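Local atomic coordinates of centrosomal protein of 104 kDa (Homo sapiens, PDB entry 5LPH), a protein that is required for ciliogenesis and for the structural integrity of the ciliary tip, and whose TOG domain, the part described here, binds tubulin. Residues Gln177-Ala189 with Gln199-Gly211. Sequence-based numbering, arbitrary orientation.
Sequences QIIPSYLVQPLKA and QMGLLARLLKDLG
Gln-199 turns its CG opposite the backbone N (chi1 -173°) and runs on extended, which carries its amide to the end of helix 178-183. There NE2 donates two hydrogen bonds. Gln-199 NE2 donates to Leu-183 O at 3.0 Å, nearly straight at 168°, with the donor above the carbonyl plane. Gln-199 NE2 also reaches Gln-185 O at 2.8 Å, in the carbonyl plane but more bent. Leu-187 slides past this amide in the opposite direction, its CD2 3.4 Å from Gln-199 OE1. Leu-183 carries most of the apolar contact. Its CG is anti to the carbonyl carbon, which points both branches at the other helix. Leu-183 CD2 reaches Leu-202 CB at 3.8 Å. Leu-183 CD1 presses tightly on Leu-206 CD1 at 3.5 Å. The side chains of Val-184 and Leu-203 cross at about a right angle, with Val-184 CG1 on Leu-203 CD1, and Pro-180 CG meets Leu-210 CD1. Phe-225 of helix 219-229 touches Leu-187, Gln-199 and Leu-203. Replacing Gln-199 by an alanine is likely to leave both carbonyls without this donor and the chain after helix 178-183 less firmly held. The helices run roughly antiparallel, at 139°, within the HEAT-repeat array of the TOG domain. Packing of apolar side chains, mostly leucines, joins them, while one amide nitrogen ties down the turn where the shorter helix ends.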
# COMPACT_ATOMS: atom_id res chain seq x y z
N GLN A 177 -11.45 -0.93 -5.36
CA GLN A 177 -10.49 -1.53 -6.31
C GLN A 177 -9.17 -0.76 -6.47
O GLN A 177 -8.49 -0.87 -7.50
CB GLN A 177 -11.14 -1.74 -7.69
CG GLN A 177 -12.46 -2.50 -7.67
CD GLN A 177 -13.02 -2.74 -9.06
OE1 GLN A 177 -12.38 -2.43 -10.07
NE2 GLN A 177 -14.23 -3.28 -9.12
N ILE A 178 -8.79 -0.00 -5.44
CA ILE A 178 -7.63 0.89 -5.52
C ILE A 178 -6.32 0.14 -5.29
O ILE A 178 -5.36 0.34 -6.04
CB ILE A 178 -7.78 2.06 -4.52
CG1 ILE A 178 -8.95 2.96 -4.93
CG2 ILE A 178 -6.50 2.89 -4.44
CD1 ILE A 178 -9.45 3.85 -3.81
N ILE A 179 -6.27 -0.69 -4.25
CA ILE A 179 -5.01 -1.31 -3.82
C ILE A 179 -4.41 -2.26 -4.86
O ILE A 179 -3.21 -2.20 -5.11
CB ILE A 179 -5.11 -1.95 -2.40
CG1 ILE A 179 -5.15 -0.82 -1.36
CG2 ILE A 179 -3.94 -2.89 -2.11
CD1 ILE A 179 -5.55 -1.23 0.04
N PRO A 180 -5.24 -3.14 -5.48
CA PRO A 180 -4.73 -3.97 -6.57
C PRO A 180 -4.04 -3.19 -7.69
O PRO A 180 -3.06 -3.68 -8.25
CB PRO A 180 -5.99 -4.67 -7.08
CG PRO A 180 -6.79 -4.86 -5.83
CD PRO A 180 -6.58 -3.60 -5.05
N SER A 181 -4.52 -2.00 -7.99
CA SER A 181 -3.93 -1.15 -9.02
C SER A 181 -2.50 -0.67 -8.71
O SER A 181 -1.72 -0.45 -9.63
CB SER A 181 -4.84 0.04 -9.31
OG SER A 181 -4.24 0.92 -10.24
N TYR A 182 -2.18 -0.50 -7.43
CA TYR A 182 -0.80 -0.19 -7.01
C TYR A 182 0.11 -1.40 -7.12
O TYR A 182 1.29 -1.25 -7.45
CB TYR A 182 -0.75 0.34 -5.57
CG TYR A 182 -1.35 1.70 -5.44
CD1 TYR A 182 -0.74 2.81 -6.04
CD2 TYR A 182 -2.53 1.90 -4.74
CE1 TYR A 182 -1.30 4.07 -5.93
CE2 TYR A 182 -3.10 3.15 -4.64
CZ TYR A 182 -2.48 4.23 -5.22
OH TYR A 182 -3.06 5.47 -5.08
N LEU A 183 -0.43 -2.59 -6.85
CA LEU A 183 0.36 -3.82 -6.83
C LEU A 183 0.73 -4.35 -8.21
O LEU A 183 1.67 -5.14 -8.33
CB LEU A 183 -0.36 -4.91 -6.03
CG LEU A 183 -0.66 -4.58 -4.56
CD1 LEU A 183 -1.53 -5.64 -3.94
CD2 LEU A 183 0.64 -4.41 -3.77
N VAL A 184 0.00 -3.92 -9.25
CA VAL A 184 0.32 -4.30 -10.65
C VAL A 184 1.11 -3.23 -11.42
O VAL A 184 1.34 -3.39 -12.61
CB VAL A 184 -0.95 -4.72 -11.46
CG1 VAL A 184 -1.66 -5.87 -10.77
CG2 VAL A 184 -1.91 -3.55 -11.69
N GLN A 185 1.53 -2.16 -10.74
CA GLN A 185 2.34 -1.12 -11.37
C GLN A 185 3.72 -1.71 -11.62
O GLN A 185 4.27 -2.38 -10.74
CB GLN A 185 2.44 0.13 -10.47
CG GLN A 185 2.84 1.39 -11.23
CD GLN A 185 2.89 2.63 -10.36
OE1 GLN A 185 2.12 2.77 -9.40
NE2 GLN A 185 3.79 3.54 -10.70
N PRO A 186 4.30 -1.48 -12.82
CA PRO A 186 5.52 -2.22 -13.13
C PRO A 186 6.71 -1.89 -12.22
O PRO A 186 6.84 -0.77 -11.74
CB PRO A 186 5.82 -1.82 -14.59
CG PRO A 186 4.70 -0.95 -15.04
CD PRO A 186 4.04 -0.42 -13.81
N LEU A 187 7.55 -2.89 -12.00
CA LEU A 187 8.74 -2.74 -11.17
C LEU A 187 9.76 -1.88 -11.90
O LEU A 187 10.04 -2.13 -13.08
CB LEU A 187 9.35 -4.11 -10.83
CG LEU A 187 8.44 -5.01 -9.98
CD1 LEU A 187 8.92 -6.46 -9.92
CD2 LEU A 187 8.28 -4.45 -8.58
N LYS A 188 10.29 -0.88 -11.21
CA LYS A 188 11.26 0.05 -11.79
C LYS A 188 12.60 -0.67 -11.95
O LYS A 188 12.91 -1.58 -11.18
CB LYS A 188 11.44 1.31 -10.93
CG LYS A 188 10.16 2.06 -10.65
CD LYS A 188 9.83 3.11 -11.69
CE LYS A 188 8.68 3.98 -11.20
NZ LYS A 188 8.22 4.94 -12.25
N ALA A 189 13.37 -0.26 -12.96
CA ALA A 189 14.65 -0.90 -13.28
C ALA A 189 15.61 -0.89 -12.09
O ALA A 189 16.16 -1.92 -11.72
CB ALA A 189 15.30 -0.21 -14.48
N GLN A 199 6.38 -6.49 -3.25
CA GLN A 199 5.28 -6.20 -4.17
C GLN A 199 4.73 -7.48 -4.81
O GLN A 199 3.52 -7.68 -4.91
CB GLN A 199 5.71 -5.21 -5.25
CG GLN A 199 4.56 -4.75 -6.14
CD GLN A 199 4.92 -3.61 -7.08
OE1 GLN A 199 5.86 -2.85 -6.85
NE2 GLN A 199 4.14 -3.47 -8.15
N MSE A 200 5.64 -8.35 -5.23
CA MSE A 200 5.28 -9.64 -5.82
C MSE A 200 4.59 -10.56 -4.85
O MSE A 200 3.63 -11.23 -5.21
CB MSE A 200 6.54 -10.28 -6.37
CG MSE A 200 6.75 -9.74 -7.74
SE MSE A 200 8.50 -10.34 -8.38
CE MSE A 200 7.75 -10.95 -10.11
N GLY A 201 5.10 -10.61 -3.62
CA GLY A 201 4.46 -11.36 -2.54
C GLY A 201 3.04 -10.90 -2.26
O GLY A 201 2.14 -11.72 -2.12
N LEU A 202 2.86 -9.58 -2.17
CA LEU A 202 1.53 -9.00 -1.96
C LEU A 202 0.58 -9.26 -3.13
O LEU A 202 -0.60 -9.55 -2.91
CB LEU A 202 1.62 -7.49 -1.74
CG LEU A 202 2.06 -7.05 -0.34
CD1 LEU A 202 2.53 -5.60 -0.35
CD2 LEU A 202 0.93 -7.25 0.66
N LEU A 203 1.10 -9.16 -4.36
CA LEU A 203 0.32 -9.44 -5.56
C LEU A 203 -0.19 -10.88 -5.54
O LEU A 203 -1.39 -11.10 -5.65
CB LEU A 203 1.16 -9.19 -6.81
CG LEU A 203 0.55 -9.53 -8.18
CD1 LEU A 203 -0.80 -8.87 -8.37
CD2 LEU A 203 1.50 -9.08 -9.27
N ALA A 204 0.72 -11.84 -5.37
CA ALA A 204 0.34 -13.26 -5.32
C ALA A 204 -0.68 -13.57 -4.22
O ALA A 204 -1.65 -14.28 -4.47
CB ALA A 204 1.57 -14.15 -5.19
N ARG A 205 -0.46 -13.04 -3.02
CA ARG A 205 -1.36 -13.34 -1.88
C ARG A 205 -2.75 -12.71 -2.05
O ARG A 205 -3.74 -13.37 -1.77
CB ARG A 205 -0.74 -12.93 -0.53
CG ARG A 205 0.39 -13.83 -0.07
CD ARG A 205 0.77 -13.60 1.40
NE ARG A 205 1.19 -12.23 1.68
CZ ARG A 205 2.39 -11.71 1.41
NH1 ARG A 205 3.37 -12.43 0.84
NH2 ARG A 205 2.64 -10.43 1.72
N LEU A 206 -2.80 -11.47 -2.52
CA LEU A 206 -4.09 -10.77 -2.71
C LEU A 206 -4.85 -11.21 -3.96
O LEU A 206 -6.08 -11.21 -3.96
CB LEU A 206 -3.92 -9.25 -2.70
CG LEU A 206 -3.77 -8.64 -1.30
CD1 LEU A 206 -3.30 -7.21 -1.42
CD2 LEU A 206 -5.08 -8.72 -0.52
N LEU A 207 -4.12 -11.58 -5.01
CA LEU A 207 -4.71 -12.21 -6.20
C LEU A 207 -5.48 -13.48 -5.83
O LEU A 207 -6.60 -13.67 -6.28
CB LEU A 207 -3.61 -12.51 -7.23
CG LEU A 207 -3.95 -13.16 -8.57
CD1 LEU A 207 -5.00 -12.35 -9.32
CD2 LEU A 207 -2.67 -13.28 -9.39
N LYS A 208 -4.87 -14.33 -5.00
CA LYS A 208 -5.54 -15.55 -4.50
C LYS A 208 -6.74 -15.25 -3.59
O LYS A 208 -7.74 -15.95 -3.66
CB LYS A 208 -4.54 -16.49 -3.80
CG LYS A 208 -3.49 -17.02 -4.77
CD LYS A 208 -2.31 -17.67 -4.07
CE LYS A 208 -1.22 -18.04 -5.07
NZ LYS A 208 -0.49 -19.28 -4.67
N ASP A 209 -6.64 -14.21 -2.76
CA ASP A 209 -7.73 -13.83 -1.85
C ASP A 209 -8.89 -13.10 -2.55
O ASP A 209 -10.05 -13.34 -2.22
CB ASP A 209 -7.21 -12.96 -0.69
CG ASP A 209 -6.16 -13.66 0.17
OD1 ASP A 209 -6.12 -14.91 0.23
OD2 ASP A 209 -5.35 -12.94 0.80
N LEU A 210 -8.58 -12.21 -3.49
CA LEU A 210 -9.58 -11.35 -4.15
C LEU A 210 -10.02 -11.81 -5.54
O LEU A 210 -11.13 -11.51 -5.96
CB LEU A 210 -9.03 -9.92 -4.28
CG LEU A 210 -8.71 -9.17 -2.99
CD1 LEU A 210 -8.02 -7.85 -3.32
CD2 LEU A 210 -9.97 -8.93 -2.18
N GLY A 211 -9.14 -12.51 -6.26
CA GLY A 211 -9.45 -13.03 -7.59
C GLY A 211 -9.51 -11.95 -8.64
O GLY A 211 -8.98 -10.85 -8.45